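CBS domain-containing protein CBSX2, chloroplastic (Arabidopsis thaliana, PDB 3SL7) probably acts as a redox regulator in the chloroplast, modulating the thioredoxin system through its pair of CBS domains. Local coordinates at residues F9-V18 / L141-R152; T38-L49 / R131-L141. One frame throughout, in Å; residues are numbered along the deposited sequence.

Contact 1. Residues F9-V18 / L141-R152; sequences FMTPRQNLHV and LIGILTRGNVVR
L16 sets its two methyls on two residues of strand 141-146. CD1 meets L141 tip to tip, 3.4 Å from CG, and CD2 lies 3.4 Å from I144 CG2. Both pairs are tighter than usual van der Waals contact. V18 slides past L141 and rests CG1 near L141 CD2.

T11 and I144 form an antiparallel hydrogen-bonded pair. T11 N gives to I144 O at 2.7 Å, and I144 N returns a bond to T11 O. T11 also turns its hydroxyl to the helix that follows the strand. With OG1 anti to the carbonyl carbon (chi1 -57°), it takes a 2.7 Å bond from N149 ND2, lying in the plane of that amide. T146, the N-cap of helix 147-159, accepts from N149 N through OG1.

At G143 a side chain would run into T11 O and the selenium of M10. A water joins F9 O, N149 O and R152 NH1.

Within this chain the short, weakly bonded strand 11-12 is outermost in the sheet, antiparallel to strand 141-146, which strand 131-135 flanks on its other side. F9 and L145 both reach helix 117-124, and helix 147-159 packs against the second subunit.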
# COMPACT_ATOMS: atom_id res chain seq x y z
N PHE A 9 -16.85 4.42 -7.75
CA PHE A 9 -15.45 3.98 -7.79
C PHE A 9 -14.84 3.52 -6.48
O PHE A 9 -13.67 3.15 -6.43
CB PHE A 9 -14.58 5.08 -8.38
CG PHE A 9 -14.94 5.43 -9.80
CD1 PHE A 9 -14.46 4.67 -10.85
CD2 PHE A 9 -15.76 6.50 -10.07
CE1 PHE A 9 -14.78 4.98 -12.15
CE2 PHE A 9 -16.09 6.82 -11.37
CZ PHE A 9 -15.61 6.05 -12.41
N MSE A 10 -15.63 3.53 -5.41
CA MSE A 10 -15.12 3.11 -4.11
C MSE A 10 -14.81 1.63 -4.06
O MSE A 10 -15.33 0.83 -4.85
CB MSE A 10 -16.16 3.41 -3.03
CG MSE A 10 -17.34 2.48 -3.11
SE MSE A 10 -18.67 2.95 -1.79
CE MSE A 10 -19.80 1.34 -1.88
N THR A 11 -13.99 1.26 -3.09
CA THR A 11 -13.72 -0.12 -2.78
C THR A 11 -14.94 -0.67 -2.07
O THR A 11 -15.33 -0.16 -1.02
CB THR A 11 -12.50 -0.23 -1.84
OG1 THR A 11 -11.38 0.41 -2.48
CG2 THR A 11 -12.16 -1.68 -1.55
N PRO A 12 -15.54 -1.73 -2.63
CA PRO A 12 -16.74 -2.38 -2.08
C PRO A 12 -16.49 -2.90 -0.68
O PRO A 12 -15.34 -3.17 -0.32
CB PRO A 12 -16.94 -3.57 -3.02
CG PRO A 12 -16.20 -3.22 -4.26
CD PRO A 12 -15.04 -2.42 -3.82
N ARG A 13 -17.55 -3.04 0.10
CA ARG A 13 -17.49 -3.59 1.45
C ARG A 13 -16.76 -4.93 1.46
O ARG A 13 -15.98 -5.22 2.36
CB ARG A 13 -18.91 -3.76 1.99
CG ARG A 13 -19.07 -4.20 3.45
CD ARG A 13 -20.57 -4.40 3.71
NE ARG A 13 -20.91 -4.77 5.09
CZ ARG A 13 -21.59 -4.00 5.93
NH1 ARG A 13 -22.00 -2.79 5.56
NH2 ARG A 13 -21.86 -4.43 7.16
N GLN A 14 -17.02 -5.75 0.44
CA GLN A 14 -16.48 -7.11 0.42
C GLN A 14 -14.96 -7.13 0.32
O GLN A 14 -14.33 -8.15 0.59
CB GLN A 14 -17.10 -7.95 -0.71
CG GLN A 14 -16.95 -7.35 -2.11
CD GLN A 14 -18.18 -6.58 -2.55
OE1 GLN A 14 -18.85 -5.93 -1.75
NE2 GLN A 14 -18.50 -6.67 -3.84
N ASN A 15 -14.36 -6.00 -0.05
CA ASN A 15 -12.91 -5.93 -0.16
C ASN A 15 -12.26 -5.12 0.97
O ASN A 15 -11.06 -4.85 0.93
CB ASN A 15 -12.51 -5.40 -1.53
CG ASN A 15 -13.04 -6.27 -2.66
OD1 ASN A 15 -13.67 -5.78 -3.60
ND2 ASN A 15 -12.81 -7.57 -2.56
N LEU A 16 -13.05 -4.75 1.97
CA LEU A 16 -12.51 -4.03 3.12
C LEU A 16 -11.81 -4.98 4.06
O LEU A 16 -12.12 -6.18 4.10
CB LEU A 16 -13.61 -3.30 3.90
CG LEU A 16 -14.43 -2.31 3.08
CD1 LEU A 16 -15.56 -1.61 3.85
CD2 LEU A 16 -13.59 -1.38 2.22
N HIS A 17 -10.86 -4.44 4.81
CA HIS A 17 -10.23 -5.16 5.90
C HIS A 17 -10.47 -4.34 7.16
O HIS A 17 -9.98 -3.22 7.28
CB HIS A 17 -8.75 -5.34 5.61
CG HIS A 17 -8.48 -5.74 4.19
ND1 HIS A 17 -8.89 -6.96 3.68
CD2 HIS A 17 -7.88 -5.08 3.17
CE1 HIS A 17 -8.53 -7.03 2.41
NE2 HIS A 17 -7.92 -5.90 2.08
N VAL A 18 -11.26 -4.89 8.07
CA VAL A 18 -11.69 -4.13 9.23
C VAL A 18 -11.16 -4.76 10.50
O VAL A 18 -10.87 -5.95 10.53
CB VAL A 18 -13.23 -4.07 9.34
CG1 VAL A 18 -13.84 -3.38 8.10
CG2 VAL A 18 -13.80 -5.46 9.51
N LEU A 141 -20.20 1.13 7.74
CA LEU A 141 -19.14 1.12 6.74
C LEU A 141 -19.59 0.34 5.52
O LEU A 141 -19.89 -0.85 5.63
CB LEU A 141 -17.90 0.45 7.32
CG LEU A 141 -16.71 0.39 6.39
CD1 LEU A 141 -16.31 1.80 6.04
CD2 LEU A 141 -15.55 -0.36 7.08
N ILE A 142 -19.65 0.98 4.35
CA ILE A 142 -20.09 0.27 3.15
C ILE A 142 -19.00 0.23 2.09
O ILE A 142 -19.10 -0.47 1.10
CB ILE A 142 -21.39 0.85 2.56
CG1 ILE A 142 -21.22 2.33 2.21
CG2 ILE A 142 -22.54 0.66 3.53
CD1 ILE A 142 -22.42 2.92 1.44
N GLY A 143 -17.94 0.99 2.32
CA GLY A 143 -16.83 0.97 1.40
C GLY A 143 -15.73 1.89 1.86
O GLY A 143 -15.81 2.51 2.91
N ILE A 144 -14.69 1.98 1.06
CA ILE A 144 -13.66 2.94 1.33
C ILE A 144 -13.19 3.54 0.01
O ILE A 144 -13.16 2.85 -1.01
CB ILE A 144 -12.48 2.30 2.16
CG1 ILE A 144 -11.56 3.36 2.72
CG2 ILE A 144 -11.68 1.30 1.33
CD1 ILE A 144 -10.73 2.86 3.90
N LEU A 145 -12.89 4.83 0.02
CA LEU A 145 -12.28 5.47 -1.15
C LEU A 145 -10.79 5.66 -0.90
O LEU A 145 -10.38 6.32 0.06
CB LEU A 145 -12.93 6.83 -1.43
CG LEU A 145 -12.46 7.47 -2.75
CD1 LEU A 145 -13.01 6.69 -3.95
CD2 LEU A 145 -12.88 8.94 -2.82
N THR A 146 -9.99 5.09 -1.79
CA THR A 146 -8.54 5.17 -1.67
C THR A 146 -8.03 6.02 -2.81
O THR A 146 -8.74 6.24 -3.78
CB THR A 146 -7.91 3.78 -1.80
OG1 THR A 146 -8.06 3.32 -3.14
CG2 THR A 146 -8.58 2.78 -0.84
N ARG A 147 -6.78 6.47 -2.71
CA ARG A 147 -6.18 7.22 -3.81
C ARG A 147 -6.16 6.36 -5.07
O ARG A 147 -6.41 6.86 -6.17
CB ARG A 147 -4.77 7.68 -3.44
CG ARG A 147 -4.75 8.86 -2.48
CD ARG A 147 -3.32 9.20 -2.06
NE ARG A 147 -2.46 9.47 -3.21
CZ ARG A 147 -2.48 10.59 -3.92
NH1 ARG A 147 -3.33 11.56 -3.61
NH2 ARG A 147 -1.65 10.75 -4.95
N GLY A 148 -5.90 5.07 -4.89
CA GLY A 148 -5.93 4.13 -5.99
C GLY A 148 -7.29 4.06 -6.69
O GLY A 148 -7.36 3.95 -7.90
N ASN A 149 -8.37 4.11 -5.91
CA ASN A 149 -9.71 4.16 -6.49
C ASN A 149 -9.87 5.40 -7.36
O ASN A 149 -10.49 5.34 -8.41
CB ASN A 149 -10.79 4.18 -5.41
CG ASN A 149 -10.90 2.88 -4.65
OD1 ASN A 149 -10.57 1.82 -5.18
ND2 ASN A 149 -11.38 2.97 -3.40
N VAL A 150 -9.34 6.52 -6.88
CA VAL A 150 -9.51 7.78 -7.59
C VAL A 150 -8.72 7.76 -8.89
O VAL A 150 -9.19 8.21 -9.92
CB VAL A 150 -9.09 8.99 -6.72
CG1 VAL A 150 -9.16 10.28 -7.53
CG2 VAL A 150 -9.97 9.08 -5.48
N VAL A 151 -7.51 7.21 -8.85
CA VAL A 151 -6.73 7.06 -10.07
C VAL A 151 -7.46 6.13 -11.06
O VAL A 151 -7.53 6.40 -12.26
CB VAL A 151 -5.34 6.51 -9.76
CG1 VAL A 151 -4.57 6.23 -11.05
CG2 VAL A 151 -4.60 7.49 -8.86
N ARG A 152 -8.02 5.05 -10.55
CA ARG A 152 -8.78 4.13 -11.37
C ARG A 152 -9.91 4.87 -12.07
O ARG A 152 -10.20 4.63 -13.24
CB ARG A 152 -9.34 3.00 -10.51
CG ARG A 152 -9.99 1.87 -11.29
CD ARG A 152 -10.23 0.69 -10.38
NE ARG A 152 -11.12 -0.30 -10.97
CZ ARG A 152 -12.45 -0.19 -10.99
NH1 ARG A 152 -13.03 0.87 -10.44
NH2 ARG A 152 -13.19 -1.13 -11.55
O HOH W 1 -12.22 2.82 -8.69

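Contact 2. Residues T38-L49 / R131-L141; sequences TGLPVIDDNWTL and RLPVVDADGKL. With ACT (acetate ion), chain C.
R131 reaches across to T38 at one end of the contact. Its NH2 gives a 2.6 Å bond to T38 OG1, which lies in the guanidinium plane. The same nitrogen also gives to a water held by T38 N and an acetate oxygen. NE makes two weak bonds to that acetate, probably from the crystallisation liquor. One face of the guanidinium lies on G39 CA. An alanine in place of R131 would probably leave T38 OG1 without this donor, take the acetate's arginine bonds away and uncover the backbone at G39.

At the other end the two loops bond through their backbones. L141 N gives to W47 O at 2.9 Å, and L49 N gives to G139 O at 3.1 Å. K140 NZ bonds N46 O in the carbonyl plane; the lysine chain bends at chi2 (-50°) and chi4 to bring it there.

Between these ends the side chains are apolar. L141 CD2 sits 3.7 Å from P41 CB and near I43 CG2. Its CB approaches W47 CE3. The side chains of L49 and P133 cross at about a right angle, with L49 CG 3.9 Å from P133 CB.

Further out, two aspartates shape the loops. D44 OD1 takes the backbone N of N46, an Asx turn, and that of T48, from opposite faces of its carboxylate. D136 OD1 holds K140 N in the matching place. I43 CD1 lies over the centre of the W47 ring and R13 makes a cation-pi contact with it.

Each loop holds a type I turn, D44 to W47 and D136 to G139. The likeness fits two CBS repeats packed face to face through their sheets, as in a CBS pair, whose cleft in relatives often binds nucleotides.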
# COMPACT_ATOMS: atom_id res chain seq x y z
N THR A 38 -1.82 -0.45 4.76
CA THR A 38 -1.14 0.27 5.82
C THR A 38 -2.11 0.90 6.80
O THR A 38 -1.70 1.48 7.81
CB THR A 38 -0.24 1.38 5.26
OG1 THR A 38 -1.06 2.36 4.61
CG2 THR A 38 0.76 0.79 4.27
N GLY A 39 -3.41 0.81 6.50
CA GLY A 39 -4.41 1.35 7.40
C GLY A 39 -5.67 0.53 7.34
O GLY A 39 -5.92 -0.18 6.37
N LEU A 40 -6.47 0.63 8.40
CA LEU A 40 -7.67 -0.18 8.54
C LEU A 40 -8.79 0.65 9.13
O LEU A 40 -8.57 1.38 10.10
CB LEU A 40 -7.41 -1.33 9.50
CG LEU A 40 -6.32 -2.34 9.17
CD1 LEU A 40 -5.86 -3.03 10.45
CD2 LEU A 40 -6.82 -3.35 8.15
N PRO A 41 -10.00 0.52 8.56
CA PRO A 41 -11.15 1.11 9.23
C PRO A 41 -11.47 0.29 10.46
O PRO A 41 -11.29 -0.93 10.47
CB PRO A 41 -12.28 0.97 8.19
CG PRO A 41 -11.84 -0.12 7.28
CD PRO A 41 -10.35 -0.09 7.26
N VAL A 42 -11.92 0.96 11.51
CA VAL A 42 -12.34 0.27 12.72
C VAL A 42 -13.85 0.35 12.83
O VAL A 42 -14.43 1.44 12.76
CB VAL A 42 -11.69 0.90 13.96
CG1 VAL A 42 -11.90 0.02 15.19
CG2 VAL A 42 -10.17 1.13 13.71
N ILE A 43 -14.50 -0.80 12.99
CA ILE A 43 -15.94 -0.85 13.16
C ILE A 43 -16.29 -1.44 14.52
O ILE A 43 -15.42 -2.00 15.19
CB ILE A 43 -16.59 -1.75 12.09
CG1 ILE A 43 -15.94 -3.15 12.13
CG2 ILE A 43 -16.43 -1.14 10.72
CD1 ILE A 43 -16.74 -4.21 11.40
N ASP A 44 -17.55 -1.30 14.93
CA ASP A 44 -18.02 -2.04 16.09
C ASP A 44 -18.72 -3.30 15.61
O ASP A 44 -18.74 -3.59 14.41
CB ASP A 44 -18.92 -1.20 16.99
CG ASP A 44 -20.24 -0.82 16.34
OD1 ASP A 44 -20.59 -1.38 15.28
OD2 ASP A 44 -20.94 0.05 16.91
N ASP A 45 -19.31 -4.02 16.55
CA ASP A 45 -19.93 -5.31 16.25
C ASP A 45 -21.03 -5.23 15.18
O ASP A 45 -21.33 -6.23 14.52
CB ASP A 45 -20.46 -5.95 17.55
CG ASP A 45 -19.34 -6.35 18.51
OD1 ASP A 45 -18.19 -6.54 18.05
OD2 ASP A 45 -19.61 -6.50 19.72
N ASN A 46 -21.60 -4.05 14.99
CA ASN A 46 -22.69 -3.87 14.02
C ASN A 46 -22.25 -3.18 12.73
O ASN A 46 -23.08 -2.70 11.96
CB ASN A 46 -23.86 -3.10 14.65
CG ASN A 46 -24.36 -3.74 15.92
OD1 ASN A 46 -24.44 -3.08 16.96
ND2 ASN A 46 -24.70 -5.02 15.86
N TRP A 47 -20.95 -3.12 12.51
CA TRP A 47 -20.39 -2.52 11.30
C TRP A 47 -20.52 -1.01 11.25
O TRP A 47 -20.27 -0.39 10.22
CB TRP A 47 -20.98 -3.17 10.04
CG TRP A 47 -20.15 -4.32 9.65
CD1 TRP A 47 -20.16 -5.56 10.21
CD2 TRP A 47 -19.13 -4.34 8.66
NE1 TRP A 47 -19.22 -6.36 9.62
CE2 TRP A 47 -18.57 -5.63 8.66
CE3 TRP A 47 -18.64 -3.39 7.76
CZ2 TRP A 47 -17.54 -6.00 7.79
CZ3 TRP A 47 -17.61 -3.76 6.91
CH2 TRP A 47 -17.08 -5.05 6.93
N THR A 48 -20.87 -0.40 12.38
CA THR A 48 -20.79 1.04 12.50
C THR A 48 -19.32 1.45 12.46
O THR A 48 -18.49 0.88 13.19
CB THR A 48 -21.42 1.54 13.79
OG1 THR A 48 -22.78 1.09 13.85
CG2 THR A 48 -21.40 3.07 13.84
N LEU A 49 -19.00 2.41 11.60
CA LEU A 49 -17.63 2.90 11.49
C LEU A 49 -17.34 3.72 12.74
O LEU A 49 -18.06 4.68 13.04
CB LEU A 49 -17.50 3.76 10.24
CG LEU A 49 -16.15 4.26 9.71
CD1 LEU A 49 -15.76 5.54 10.37
CD2 LEU A 49 -15.07 3.21 9.88
N ARG A 131 -7.38 7.83 3.17
CA ARG A 131 -8.51 7.09 2.61
C ARG A 131 -9.74 7.69 3.26
O ARG A 131 -9.64 8.30 4.32
CB ARG A 131 -8.44 5.61 2.97
CG ARG A 131 -7.09 4.98 2.76
CD ARG A 131 -7.01 3.69 3.55
NE ARG A 131 -5.76 2.97 3.32
CZ ARG A 131 -4.63 3.18 4.00
NH1 ARG A 131 -4.59 4.10 4.96
NH2 ARG A 131 -3.55 2.47 3.73
N LEU A 132 -10.90 7.52 2.63
CA LEU A 132 -12.15 7.99 3.19
C LEU A 132 -13.08 6.80 3.32
O LEU A 132 -13.48 6.23 2.32
CB LEU A 132 -12.79 9.05 2.30
CG LEU A 132 -11.97 10.32 2.15
CD1 LEU A 132 -12.51 11.18 1.00
CD2 LEU A 132 -11.98 11.10 3.45
N PRO A 133 -13.39 6.41 4.56
CA PRO A 133 -14.41 5.38 4.73
C PRO A 133 -15.69 5.89 4.09
O PRO A 133 -15.97 7.09 4.13
CB PRO A 133 -14.57 5.29 6.25
CG PRO A 133 -13.25 5.78 6.81
CD PRO A 133 -12.83 6.87 5.85
N VAL A 134 -16.46 5.00 3.48
CA VAL A 134 -17.76 5.40 2.93
C VAL A 134 -18.82 4.76 3.81
O VAL A 134 -18.78 3.55 4.06
CB VAL A 134 -17.93 4.93 1.48
CG1 VAL A 134 -19.17 5.58 0.83
CG2 VAL A 134 -16.69 5.26 0.68
N VAL A 135 -19.74 5.58 4.29
CA VAL A 135 -20.81 5.08 5.14
C VAL A 135 -22.19 5.25 4.50
O VAL A 135 -22.38 6.04 3.57
CB VAL A 135 -20.79 5.77 6.52
CG1 VAL A 135 -19.44 5.52 7.21
CG2 VAL A 135 -21.04 7.26 6.37
N ASP A 136 -23.15 4.50 5.01
CA ASP A 136 -24.54 4.66 4.63
C ASP A 136 -25.26 5.55 5.62
O ASP A 136 -24.63 6.12 6.49
CB ASP A 136 -25.24 3.31 4.51
CG ASP A 136 -25.37 2.59 5.84
OD1 ASP A 136 -25.16 3.20 6.92
OD2 ASP A 136 -25.70 1.39 5.80
N ALA A 137 -26.59 5.65 5.50
CA ALA A 137 -27.34 6.64 6.26
C ALA A 137 -27.36 6.28 7.73
O ALA A 137 -27.64 7.11 8.59
CB ALA A 137 -28.77 6.74 5.72
N ASP A 138 -27.04 5.01 8.01
CA ASP A 138 -26.92 4.50 9.37
C ASP A 138 -25.49 4.53 9.90
O ASP A 138 -25.23 3.98 10.96
CB ASP A 138 -27.40 3.06 9.42
CG ASP A 138 -28.89 2.97 9.46
OD1 ASP A 138 -29.51 3.85 10.09
OD2 ASP A 138 -29.44 2.03 8.84
N GLY A 139 -24.57 5.12 9.16
CA GLY A 139 -23.19 5.22 9.63
C GLY A 139 -22.45 3.90 9.55
O GLY A 139 -21.34 3.77 10.07
N LYS A 140 -23.05 2.91 8.90
CA LYS A 140 -22.39 1.63 8.64
C LYS A 140 -21.34 1.77 7.54
O LYS A 140 -21.57 2.42 6.53
CB LYS A 140 -23.40 0.56 8.23
CG LYS A 140 -24.55 0.36 9.20
CD LYS A 140 -24.06 0.20 10.63
CE LYS A 140 -25.20 -0.20 11.56
NZ LYS A 140 -25.77 -1.52 11.17
N LEU A 141 -20.20 1.13 7.74
CA LEU A 141 -19.14 1.12 6.74
C LEU A 141 -19.59 0.34 5.52
O LEU A 141 -19.89 -0.85 5.63
CB LEU A 141 -17.90 0.45 7.32
CG LEU A 141 -16.71 0.39 6.39
CD1 LEU A 141 -16.31 1.80 6.04
CD2 LEU A 141 -15.55 -0.36 7.08
C ACT C . -6.64 0.34 1.34
O ACT C . -5.59 0.78 0.82
OXT ACT C . -6.89 0.77 2.48
CH3 ACT C . -7.55 -0.63 0.63
O HOH W 2 -2.80 0.55 2.10
O HOH W 3 -25.38 2.36 13.27
O HOH W 4 -20.39 5.62 11.63

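In the fold
Both contacts are partly buried, their centres about 11 Å apart, and they share L141. Contact 1 is built within one sheet: segment 9-18 adds the edge strand 11-12 to strand 141-146 and the start of its helix. Contact 2 joins two sheets, since strand 39-43 belongs to the other one. Strands 131-135 and 141-146 are neighbours, so the second contact is tied to the first. A classic beta bulge at I142 and G143, both facing V134, lies at that join. Contact 1 rests on a backbone bond pair, an asparagine-threonine side-chain bond and leucine, isoleucine and valine packing. Contact 2 keeps its polar bonds at its ends, round an apolar middle. Contact 1 alone reaches the second subunit.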